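Side-chain contacts in cytochrome P450 (Rhodococcus erythropolis, PDB 3WEC), which probably acts as a heme-dependent monooxygenase that hydroxylates the quinoline nitrogen of an aurachin precursor on the way to an antibiotic alkaloid: residues V115-T120 with S229-G234; R121-S126 with S162-I167; D274-V279 with R376-R381; E389-K394 with E403-A408. All coordinates share one frame; numbering follows the deposited sequence.

In the fold
Interactions 1 and 2 adjoin in the sequence and follow helix 107-121 from its last turns into the loop beyond it. Interaction 1 is partly buried and couples a carboxylate to a histidine near the surface. Interaction 2 is buried and meets through methyl groups, with hydroxyls tied back to helix 107-121. Interaction 3 is also buried, but here two helices cross and an aromatic ring reaches across. Interaction 4 lies at the surface, on the opposite side of the chain's centre from interaction 1. It joins two arms of the loop that connects an antiparallel strand pair, through one backbone bond and loose side-chain contacts. Interactions 3 and 4 come within about 7 Å at their nearest atoms.

Interaction 1. Residues V115-T120 with S229-G234; sequences VSDAFT and SEVSHG
Asp117 reaches from helix 107-121 to Val231 and His233 and forms a His-carboxylate hydrogen bond. The helix is the C helix of the P450 fold, which also carries the heme-binding Arg112. Its partner is the chain just after helix 224-230.

The Asp117 side chain can be followed outward. CB lies at the edge of the His233 ring, in its plane, with NE2 of His233 3.5 Å from CB of Asp117. The same CB is 4.0 Å from CG2 of Val231. Here chi1 (174°) sets CG opposite the backbone N and brings the carboxylate alongside Val231. CG of Asp117 is 3.8 Å from CG2 of Val231. At the tip the two oxygens divide their work. OD1 makes a salt bridge with NE of Arg121, one turn further along the chain. OD2 takes the N-H of His233.

The bond is tilted somewhat from both the ring plane and the carboxylate plane, and the two planes stand 35° apart. Beside it, CB of Ala118 is 4.5 Å from CB of Val231. The histidine bond runs from NE2 of His233 to the anti side of OD2 of Asp117, at 2.9 Å with an N-H...O angle of 151°.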
# COMPACT_ATOMS: atom_id res chain seq x y z
N VAL A 115 -12.44 11.73 8.09
CA VAL A 115 -11.01 11.59 7.92
C VAL A 115 -10.52 12.28 6.63
O VAL A 115 -9.63 13.11 6.67
CB VAL A 115 -10.61 10.12 7.98
CG1 VAL A 115 -9.19 9.92 7.53
CG2 VAL A 115 -10.83 9.57 9.39
N SER A 116 -11.16 11.99 5.50
CA SER A 116 -10.69 12.57 4.25
C SER A 116 -10.85 14.08 4.20
O SER A 116 -10.16 14.73 3.41
CB SER A 116 -11.42 11.98 3.06
OG SER A 116 -12.81 12.13 3.22
N ASP A 117 -11.78 14.63 5.00
CA ASP A 117 -11.92 16.10 5.05
C ASP A 117 -10.62 16.67 5.72
O ASP A 117 -9.93 17.55 5.17
CB ASP A 117 -13.24 16.51 5.75
CG ASP A 117 -13.37 18.00 5.96
OD1 ASP A 117 -12.35 18.71 5.88
OD2 ASP A 117 -14.52 18.51 6.18
N ALA A 118 -10.25 16.11 6.86
CA ALA A 118 -9.02 16.55 7.51
C ALA A 118 -7.78 16.23 6.67
O ALA A 118 -6.78 16.95 6.72
CB ALA A 118 -8.90 15.92 8.87
N PHE A 119 -7.84 15.13 5.93
CA PHE A 119 -6.61 14.60 5.32
C PHE A 119 -6.18 15.51 4.16
O PHE A 119 -4.98 15.77 3.95
CB PHE A 119 -6.77 13.16 4.82
CG PHE A 119 -5.49 12.60 4.25
CD1 PHE A 119 -4.51 12.07 5.09
CD2 PHE A 119 -5.28 12.56 2.88
CE1 PHE A 119 -3.32 11.55 4.57
CE2 PHE A 119 -4.10 12.03 2.34
CZ PHE A 119 -3.11 11.53 3.18
N THR A 120 -7.18 15.98 3.43
CA THR A 120 -6.99 16.83 2.29
C THR A 120 -6.47 18.20 2.71
O THR A 120 -5.59 18.75 2.08
CB THR A 120 -8.33 16.97 1.55
OG1 THR A 120 -9.28 17.45 2.49
CG2 THR A 120 -8.82 15.61 1.07
N SER A 229 -8.79 16.33 15.12
CA SER A 229 -9.54 16.96 16.24
C SER A 229 -10.59 18.01 15.80
O SER A 229 -11.70 17.99 16.32
CB SER A 229 -8.60 17.62 17.26
OG SER A 229 -7.39 16.91 17.39
N GLU A 230 -10.23 18.93 14.89
CA GLU A 230 -11.13 20.06 14.53
C GLU A 230 -12.27 19.73 13.58
O GLU A 230 -13.21 20.51 13.46
CB GLU A 230 -10.35 21.20 13.90
CG GLU A 230 -9.44 21.98 14.83
CD GLU A 230 -8.35 22.71 14.06
OE1 GLU A 230 -8.18 22.43 12.84
OE2 GLU A 230 -7.66 23.57 14.66
N VAL A 231 -12.18 18.60 12.87
CA VAL A 231 -13.18 18.29 11.85
C VAL A 231 -14.58 18.07 12.44
O VAL A 231 -14.75 17.33 13.41
CB VAL A 231 -12.70 17.17 10.89
CG1 VAL A 231 -12.61 15.81 11.57
CG2 VAL A 231 -13.57 17.11 9.65
N SER A 232 -15.58 18.75 11.88
CA SER A 232 -16.96 18.69 12.39
C SER A 232 -17.98 18.80 11.26
O SER A 232 -18.08 19.85 10.61
CB SER A 232 -17.19 19.76 13.47
OG SER A 232 -18.56 20.19 13.54
N HIS A 233 -18.74 17.71 11.05
CA HIS A 233 -19.75 17.62 9.97
C HIS A 233 -21.17 17.70 10.52
O HIS A 233 -21.90 16.70 10.54
CB HIS A 233 -19.57 16.32 9.17
CG HIS A 233 -18.34 16.29 8.28
ND1 HIS A 233 -18.13 15.30 7.39
CD2 HIS A 233 -17.24 17.14 8.19
CE1 HIS A 233 -16.96 15.51 6.75
NE2 HIS A 233 -16.42 16.64 7.23
N GLY A 234 -21.57 18.89 10.96
CA GLY A 234 -22.90 19.14 11.55
C GLY A 234 -23.06 18.43 12.89
O GLY A 234 -23.95 17.60 13.06

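Interaction 2. Residues R121-S126 with S162-I167; sequences RSTTTS and SSILGI
The hydroxyl OG1 of Thr123, whose methyl meets Ile164 across the contact, hydrogen-bonds to the carbonyl O of Phe119 and weakly to that of Thr120. Both carbonyls belong to the last turns of helix 107-121. This ties the start of the following loop back onto the helix that it leaves. In P450 terms the loop joins the C and D helices, and Ile164 stands near the end of the E helix.

The contact itself is apolar. In Thr123, chi1 (56°) puts OG1 between the backbone N and the carbonyl carbon. The methyl CG2 then faces Ile164. It sits 3.6 Å from CD1 of Ile164 and 3.7 Å from CG2 of Ile164, so both branches touch it. The bent chi2 of Ile164 (-76°) turns CD1 to the same side as CG2. Both methyl groups of Ile164 also approach the carbonyl O of Ser122, each at 3.6 Å. CB of Ser122 is also 4.1 Å from CG2 of Ile164. Its OG makes a weak hydrogen bond to O of Ala118.

Each segment also has its own turn. Helix 155-165 ends in a Schellman motif at Gly166, with N of Ile167 3.2 Å from O of Ser162. In the loop, OG1 of Thr124 accepts an ST-turn bond from N of Ser126, at 3.3 Å with an N-H...O angle of 153°.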
# COMPACT_ATOMS: atom_id res chain seq x y z
N ARG A 121 -7.00 18.74 3.80
CA ARG A 121 -6.57 20.02 4.31
C ARG A 121 -5.13 19.99 4.77
O ARG A 121 -4.49 21.04 4.84
CB ARG A 121 -7.43 20.41 5.49
CG ARG A 121 -8.86 20.67 5.12
CD ARG A 121 -9.69 20.89 6.38
NE ARG A 121 -10.97 21.49 6.08
CZ ARG A 121 -11.15 22.76 5.72
NH1 ARG A 121 -10.09 23.55 5.57
NH2 ARG A 121 -12.37 23.23 5.49
N SER A 122 -4.65 18.80 5.10
CA SER A 122 -3.28 18.58 5.54
C SER A 122 -2.40 18.13 4.41
O SER A 122 -1.23 17.76 4.64
CB SER A 122 -3.23 17.44 6.57
OG SER A 122 -3.84 17.84 7.77
N THR A 123 -2.95 18.05 3.21
CA THR A 123 -2.14 17.54 2.08
C THR A 123 -2.27 18.43 0.86
O THR A 123 -2.27 17.94 -0.25
CB THR A 123 -2.43 16.03 1.74
OG1 THR A 123 -3.82 15.83 1.46
CG2 THR A 123 -2.04 15.10 2.88
N THR A 124 -2.42 19.74 1.06
CA THR A 124 -2.60 20.70 -0.07
C THR A 124 -1.27 21.17 -0.68
O THR A 124 -0.21 20.84 -0.16
CB THR A 124 -3.34 21.97 0.36
OG1 THR A 124 -2.47 22.75 1.18
CG2 THR A 124 -4.62 21.62 1.11
N THR A 125 -1.32 21.97 -1.74
CA THR A 125 -0.08 22.40 -2.41
C THR A 125 0.82 23.26 -1.50
O THR A 125 1.98 23.51 -1.83
CB THR A 125 -0.34 23.10 -3.76
OG1 THR A 125 -1.34 24.11 -3.60
CG2 THR A 125 -0.82 22.07 -4.79
N SER A 126 0.29 23.68 -0.36
CA SER A 126 1.08 24.38 0.64
C SER A 126 2.18 23.51 1.26
O SER A 126 3.22 24.02 1.66
CB SER A 126 0.16 24.98 1.72
OG SER A 126 0.67 24.72 3.02
N SER A 162 5.59 12.15 8.80
CA SER A 162 5.95 12.92 9.99
C SER A 162 5.52 14.38 9.84
O SER A 162 5.08 15.00 10.79
CB SER A 162 7.44 12.89 10.26
OG SER A 162 7.68 13.11 11.63
N SER A 163 5.67 14.91 8.63
CA SER A 163 5.37 16.32 8.36
C SER A 163 3.85 16.54 8.14
O SER A 163 3.30 17.44 8.74
CB SER A 163 6.20 16.84 7.17
OG SER A 163 5.71 18.08 6.70
N ILE A 164 3.20 15.70 7.31
CA ILE A 164 1.73 15.68 7.20
C ILE A 164 1.00 15.64 8.59
O ILE A 164 0.03 16.36 8.81
CB ILE A 164 1.19 14.51 6.33
CG1 ILE A 164 1.87 14.41 4.94
CG2 ILE A 164 -0.32 14.61 6.13
CD1 ILE A 164 1.43 15.44 3.91
N LEU A 165 1.47 14.79 9.50
CA LEU A 165 0.84 14.57 10.82
C LEU A 165 1.06 15.69 11.87
O LEU A 165 0.29 15.83 12.82
CB LEU A 165 1.33 13.26 11.41
CG LEU A 165 0.85 11.91 10.87
CD1 LEU A 165 1.93 10.84 11.05
CD2 LEU A 165 -0.39 11.49 11.62
N GLY A 166 2.15 16.46 11.70
CA GLY A 166 2.46 17.55 12.61
C GLY A 166 3.14 16.97 13.82
O GLY A 166 2.86 17.37 14.96
N ILE A 167 4.02 15.98 13.59
CA ILE A 167 4.83 15.44 14.69
C ILE A 167 5.88 16.50 15.11
O ILE A 167 6.65 16.99 14.28
CB ILE A 167 5.51 14.11 14.32
CG1 ILE A 167 4.48 13.06 13.84
CG2 ILE A 167 6.36 13.58 15.46
CD1 ILE A 167 3.43 12.61 14.86

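Interaction 3. Residues D274-V279 with R376-R381; sequences DQFEQV and RELSQR
Phe276 and Val279 of helix 273-281 pack on Leu378 and Ser379 of helix 364-381. In the P450 fold these are the J and L helices, and the L helix follows the heme-ligating Cys361. The axes of the two short segments cross almost at right angles (96°) and come within 9.9 Å.

The first kind of contact is between apolar side chains. CE1 of Phe276 lies 4.1 Å from CD1 of Leu378.

The second is between the ring and the backbone. With chi1 of Phe276 at -178°, the ring extends from its own helix to the neighbouring one. Its CZ reaches the main chain there and lies 3.7 Å from CA of Ser379. The O of Leu378 lies at the ring edge, near its plane, 4.0 Å from CZ of Phe276. The ring of Phe269 also meets that of Phe276.

The third involves the serine. Its hydroxyl is engaged within its own helix, as OG of Ser379 hydrogen-bonds to O of Leu375. With its hydroxyl bonded there, the small serine side chain lies against Val279. Val279 is also backed by Ile286 and Ala289 of helix 286-296. Its methyl CG1 is 3.9 Å from both CB and OG of Ser379.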
# COMPACT_ATOMS: atom_id res chain seq x y z
N ASP A 274 15.55 2.49 -21.72
CA ASP A 274 15.00 3.32 -22.78
C ASP A 274 13.78 4.11 -22.28
O ASP A 274 13.59 5.26 -22.69
CB ASP A 274 14.64 2.46 -24.01
CG ASP A 274 13.60 1.38 -23.68
OD1 ASP A 274 13.95 0.36 -23.04
OD2 ASP A 274 12.41 1.56 -24.05
N GLN A 275 12.96 3.50 -21.42
CA GLN A 275 11.74 4.13 -20.89
C GLN A 275 12.12 5.27 -19.95
O GLN A 275 11.41 6.28 -19.84
CB GLN A 275 10.87 3.11 -20.12
CG GLN A 275 10.25 1.99 -20.95
CD GLN A 275 9.32 2.49 -22.04
OE1 GLN A 275 8.55 3.43 -21.83
NE2 GLN A 275 9.39 1.88 -23.23
N PHE A 276 13.23 5.06 -19.24
CA PHE A 276 13.81 6.07 -18.38
C PHE A 276 14.30 7.23 -19.23
O PHE A 276 13.99 8.38 -18.94
CB PHE A 276 14.94 5.48 -17.54
CG PHE A 276 15.56 6.47 -16.59
CD1 PHE A 276 14.83 6.98 -15.52
CD2 PHE A 276 16.87 6.89 -16.77
CE1 PHE A 276 15.39 7.90 -14.64
CE2 PHE A 276 17.44 7.80 -15.89
CZ PHE A 276 16.70 8.30 -14.83
N GLU A 277 15.06 6.90 -20.28
CA GLU A 277 15.55 7.89 -21.23
C GLU A 277 14.41 8.81 -21.73
O GLU A 277 14.58 10.04 -21.77
CB GLU A 277 16.30 7.22 -22.40
CG GLU A 277 17.81 7.25 -22.23
CD GLU A 277 18.53 6.12 -22.95
OE1 GLU A 277 18.27 5.90 -24.16
OE2 GLU A 277 19.39 5.47 -22.32
N GLN A 278 13.27 8.21 -22.06
CA GLN A 278 12.03 8.92 -22.41
C GLN A 278 11.63 9.96 -21.36
O GLN A 278 11.27 11.09 -21.72
CB GLN A 278 10.88 7.93 -22.59
CG GLN A 278 11.13 6.83 -23.60
CD GLN A 278 10.56 7.14 -24.98
OE1 GLN A 278 10.96 8.11 -25.64
NE2 GLN A 278 9.61 6.32 -25.41
N VAL A 279 11.67 9.58 -20.08
CA VAL A 279 11.27 10.47 -18.99
C VAL A 279 12.20 11.71 -18.86
O VAL A 279 11.73 12.90 -18.81
CB VAL A 279 11.13 9.73 -17.63
CG1 VAL A 279 10.87 10.71 -16.49
CG2 VAL A 279 10.03 8.68 -17.70
N ARG A 376 10.96 12.84 -10.90
CA ARG A 376 11.41 14.10 -11.48
C ARG A 376 12.83 14.47 -11.03
O ARG A 376 13.65 14.90 -11.85
CB ARG A 376 10.47 15.27 -11.16
CG ARG A 376 11.02 16.59 -11.70
CD ARG A 376 10.10 17.81 -11.56
NE ARG A 376 8.82 17.61 -12.23
CZ ARG A 376 7.72 17.18 -11.63
NH1 ARG A 376 7.71 16.92 -10.32
NH2 ARG A 376 6.62 17.03 -12.34
N GLU A 377 13.11 14.31 -9.74
CA GLU A 377 14.46 14.55 -9.22
C GLU A 377 15.42 13.50 -9.76
O GLU A 377 16.54 13.80 -10.19
CB GLU A 377 14.45 14.54 -7.68
CG GLU A 377 13.75 15.72 -7.01
CD GLU A 377 14.37 17.06 -7.38
OE1 GLU A 377 13.59 17.95 -7.81
OE2 GLU A 377 15.62 17.22 -7.27
N LEU A 378 14.96 12.25 -9.75
CA LEU A 378 15.68 11.10 -10.23
C LEU A 378 16.18 11.27 -11.67
O LEU A 378 17.35 11.03 -11.96
CB LEU A 378 14.75 9.89 -10.23
CG LEU A 378 15.19 8.52 -9.69
CD1 LEU A 378 14.74 7.41 -10.65
CD2 LEU A 378 16.66 8.38 -9.33
N SER A 379 15.27 11.62 -12.56
CA SER A 379 15.54 11.70 -13.99
C SER A 379 16.31 12.95 -14.31
O SER A 379 17.07 12.96 -15.25
CB SER A 379 14.23 11.71 -14.78
OG SER A 379 13.35 12.71 -14.27
N GLN A 380 16.12 14.01 -13.52
CA GLN A 380 16.87 15.26 -13.70
C GLN A 380 18.32 15.09 -13.21
O GLN A 380 19.22 15.56 -13.85
CB GLN A 380 16.18 16.43 -13.00
CG GLN A 380 14.85 16.85 -13.65
CD GLN A 380 14.23 18.11 -13.02
OE1 GLN A 380 14.26 18.30 -11.79
NE2 GLN A 380 13.64 18.95 -13.85
N ARG A 381 18.51 14.38 -12.11
CA ARG A 381 19.84 14.13 -11.55
C ARG A 381 20.70 13.05 -12.27
O ARG A 381 21.92 13.19 -12.37
CB ARG A 381 19.67 13.74 -10.07
CG ARG A 381 20.99 13.72 -9.33
CD ARG A 381 20.87 13.78 -7.81
NE ARG A 381 22.24 13.98 -7.35
CZ ARG A 381 22.83 15.18 -7.25
NH1 ARG A 381 22.14 16.29 -7.47
NH2 ARG A 381 24.09 15.25 -6.88

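Interaction 4. Residues E389-K394 with E403-A408; sequences EPINYK and ETLSVA
Lys394 and Glu403 lie across each other where two loop arms run roughly antiparallel. The arms belong to the long excursion between the antiparallel strands 384-387 and 407-410. Their backbones meet in one hydrogen bond, from N of Glu403 to O of Asn392, at 2.8 Å and nearly straight (173°). The donor is tilted somewhat from the carbonyl plane.

The side chains take up positions around this bond. In Glu403, chi1 (171°) sends CG away from the backbone N, and the chain then bends at chi2 (139°). CB of Glu403 stays close to the bond, 3.7 Å from O of Asn392. The Lys394 chain, by contrast, is extended beyond CG. Its CG lies 3.8 Å from CA of Glu403, so the aliphatic stem makes the touch. OE2 of Glu403 comes within 4.1 Å of CG of Lys394, yet it is 6.5 Å from NZ of Lys394. The ammonium group passes on to a salt bridge with Glu154 and a long, weak ion pair with Glu256.

Farther along, CG1 of Ile391 meets CD1 of Leu405 loosely at 4.4 Å. Both residues also rest on Ile267 of helix 240-271. CG2 of Ile391 lies over one face of the Tyr393 ring, offset toward its rim, and Tyr393 has a cation-pi contact with Arg400.

The charges of Lys394 and Glu403 probably attract only weakly. The arms are joined by the backbone bond and by carbon contacts, while the lysine charge is used toward Glu154.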
# COMPACT_ATOMS: atom_id res chain seq x y z
N GLU A 389 21.10 -7.67 -10.03
CA GLU A 389 20.20 -8.83 -10.12
C GLU A 389 20.96 -10.06 -9.58
O GLU A 389 22.19 -10.13 -9.71
CB GLU A 389 19.81 -9.06 -11.59
CG GLU A 389 19.23 -7.85 -12.33
CD GLU A 389 17.72 -7.65 -12.13
OE1 GLU A 389 17.16 -6.73 -12.74
OE2 GLU A 389 17.09 -8.41 -11.38
N PRO A 390 20.24 -11.05 -8.96
CA PRO A 390 18.78 -11.11 -8.77
C PRO A 390 18.31 -10.34 -7.56
O PRO A 390 19.08 -10.05 -6.64
CB PRO A 390 18.52 -12.59 -8.56
CG PRO A 390 19.77 -13.10 -7.93
CD PRO A 390 20.89 -12.30 -8.52
N ILE A 391 17.02 -10.05 -7.54
CA ILE A 391 16.44 -9.31 -6.45
C ILE A 391 15.77 -10.22 -5.42
O ILE A 391 14.97 -11.09 -5.77
CB ILE A 391 15.47 -8.24 -6.98
CG1 ILE A 391 16.25 -7.23 -7.82
CG2 ILE A 391 14.80 -7.53 -5.82
CD1 ILE A 391 15.49 -6.75 -9.01
N ASN A 392 16.11 -9.98 -4.15
CA ASN A 392 15.44 -10.57 -3.00
C ASN A 392 14.25 -9.70 -2.58
O ASN A 392 14.41 -8.52 -2.28
CB ASN A 392 16.43 -10.70 -1.84
CG ASN A 392 17.53 -11.71 -2.15
OD1 ASN A 392 17.25 -12.85 -2.56
ND2 ASN A 392 18.79 -11.31 -1.94
N TYR A 393 13.07 -10.32 -2.55
CA TYR A 393 11.83 -9.67 -2.19
C TYR A 393 11.45 -9.90 -0.74
O TYR A 393 11.75 -10.94 -0.18
CB TYR A 393 10.72 -10.15 -3.13
CG TYR A 393 10.88 -9.57 -4.49
CD1 TYR A 393 10.27 -8.35 -4.80
CD2 TYR A 393 11.64 -10.20 -5.47
CE1 TYR A 393 10.43 -7.79 -6.06
CE2 TYR A 393 11.79 -9.64 -6.74
CZ TYR A 393 11.18 -8.42 -7.02
OH TYR A 393 11.29 -7.80 -8.25
N LYS A 394 10.81 -8.90 -0.13
CA LYS A 394 10.28 -8.99 1.23
C LYS A 394 9.31 -10.18 1.37
O LYS A 394 8.66 -10.57 0.39
CB LYS A 394 9.62 -7.68 1.66
CG LYS A 394 10.58 -6.67 2.29
CD LYS A 394 10.01 -5.26 2.48
CE LYS A 394 10.81 -4.58 3.60
NZ LYS A 394 10.76 -3.08 3.65
N GLU A 403 13.66 -6.41 -0.52
CA GLU A 403 14.13 -6.37 0.87
C GLU A 403 15.37 -5.46 0.99
O GLU A 403 15.47 -4.70 1.94
CB GLU A 403 14.44 -7.83 1.36
CG GLU A 403 15.15 -7.97 2.71
CD GLU A 403 14.62 -9.11 3.58
OE1 GLU A 403 15.36 -10.10 3.81
OE2 GLU A 403 13.45 -9.01 4.04
N THR A 404 16.30 -5.62 0.05
CA THR A 404 17.55 -4.87 -0.09
C THR A 404 17.69 -4.47 -1.57
O THR A 404 16.97 -5.00 -2.43
CB THR A 404 18.84 -5.66 0.34
OG1 THR A 404 19.13 -6.74 -0.57
CG2 THR A 404 18.81 -6.17 1.80
N LEU A 405 18.61 -3.56 -1.89
CA LEU A 405 18.75 -3.12 -3.29
C LEU A 405 20.07 -2.39 -3.47
O LEU A 405 20.35 -1.41 -2.77
CB LEU A 405 17.55 -2.23 -3.69
CG LEU A 405 17.22 -2.03 -5.18
CD1 LEU A 405 16.81 -3.34 -5.87
CD2 LEU A 405 16.14 -0.98 -5.33
N SER A 406 20.92 -2.91 -4.36
CA SER A 406 22.16 -2.22 -4.72
C SER A 406 21.95 -1.53 -6.04
O SER A 406 21.58 -2.17 -7.02
CB SER A 406 23.32 -3.19 -4.86
OG SER A 406 23.08 -4.22 -3.94
N VAL A 407 22.13 -0.22 -6.06
CA VAL A 407 21.93 0.51 -7.30
C VAL A 407 23.17 1.27 -7.68
O VAL A 407 23.78 1.95 -6.85
CB VAL A 407 20.66 1.42 -7.31
CG1 VAL A 407 19.70 1.07 -6.17
CG2 VAL A 407 21.01 2.89 -7.27
N ALA A 408 23.55 1.13 -8.94
CA ALA A 408 24.57 1.97 -9.53
C ALA A 408 23.84 3.07 -10.27
O ALA A 408 22.78 2.88 -10.86
CB ALA A 408 25.46 1.18 -10.46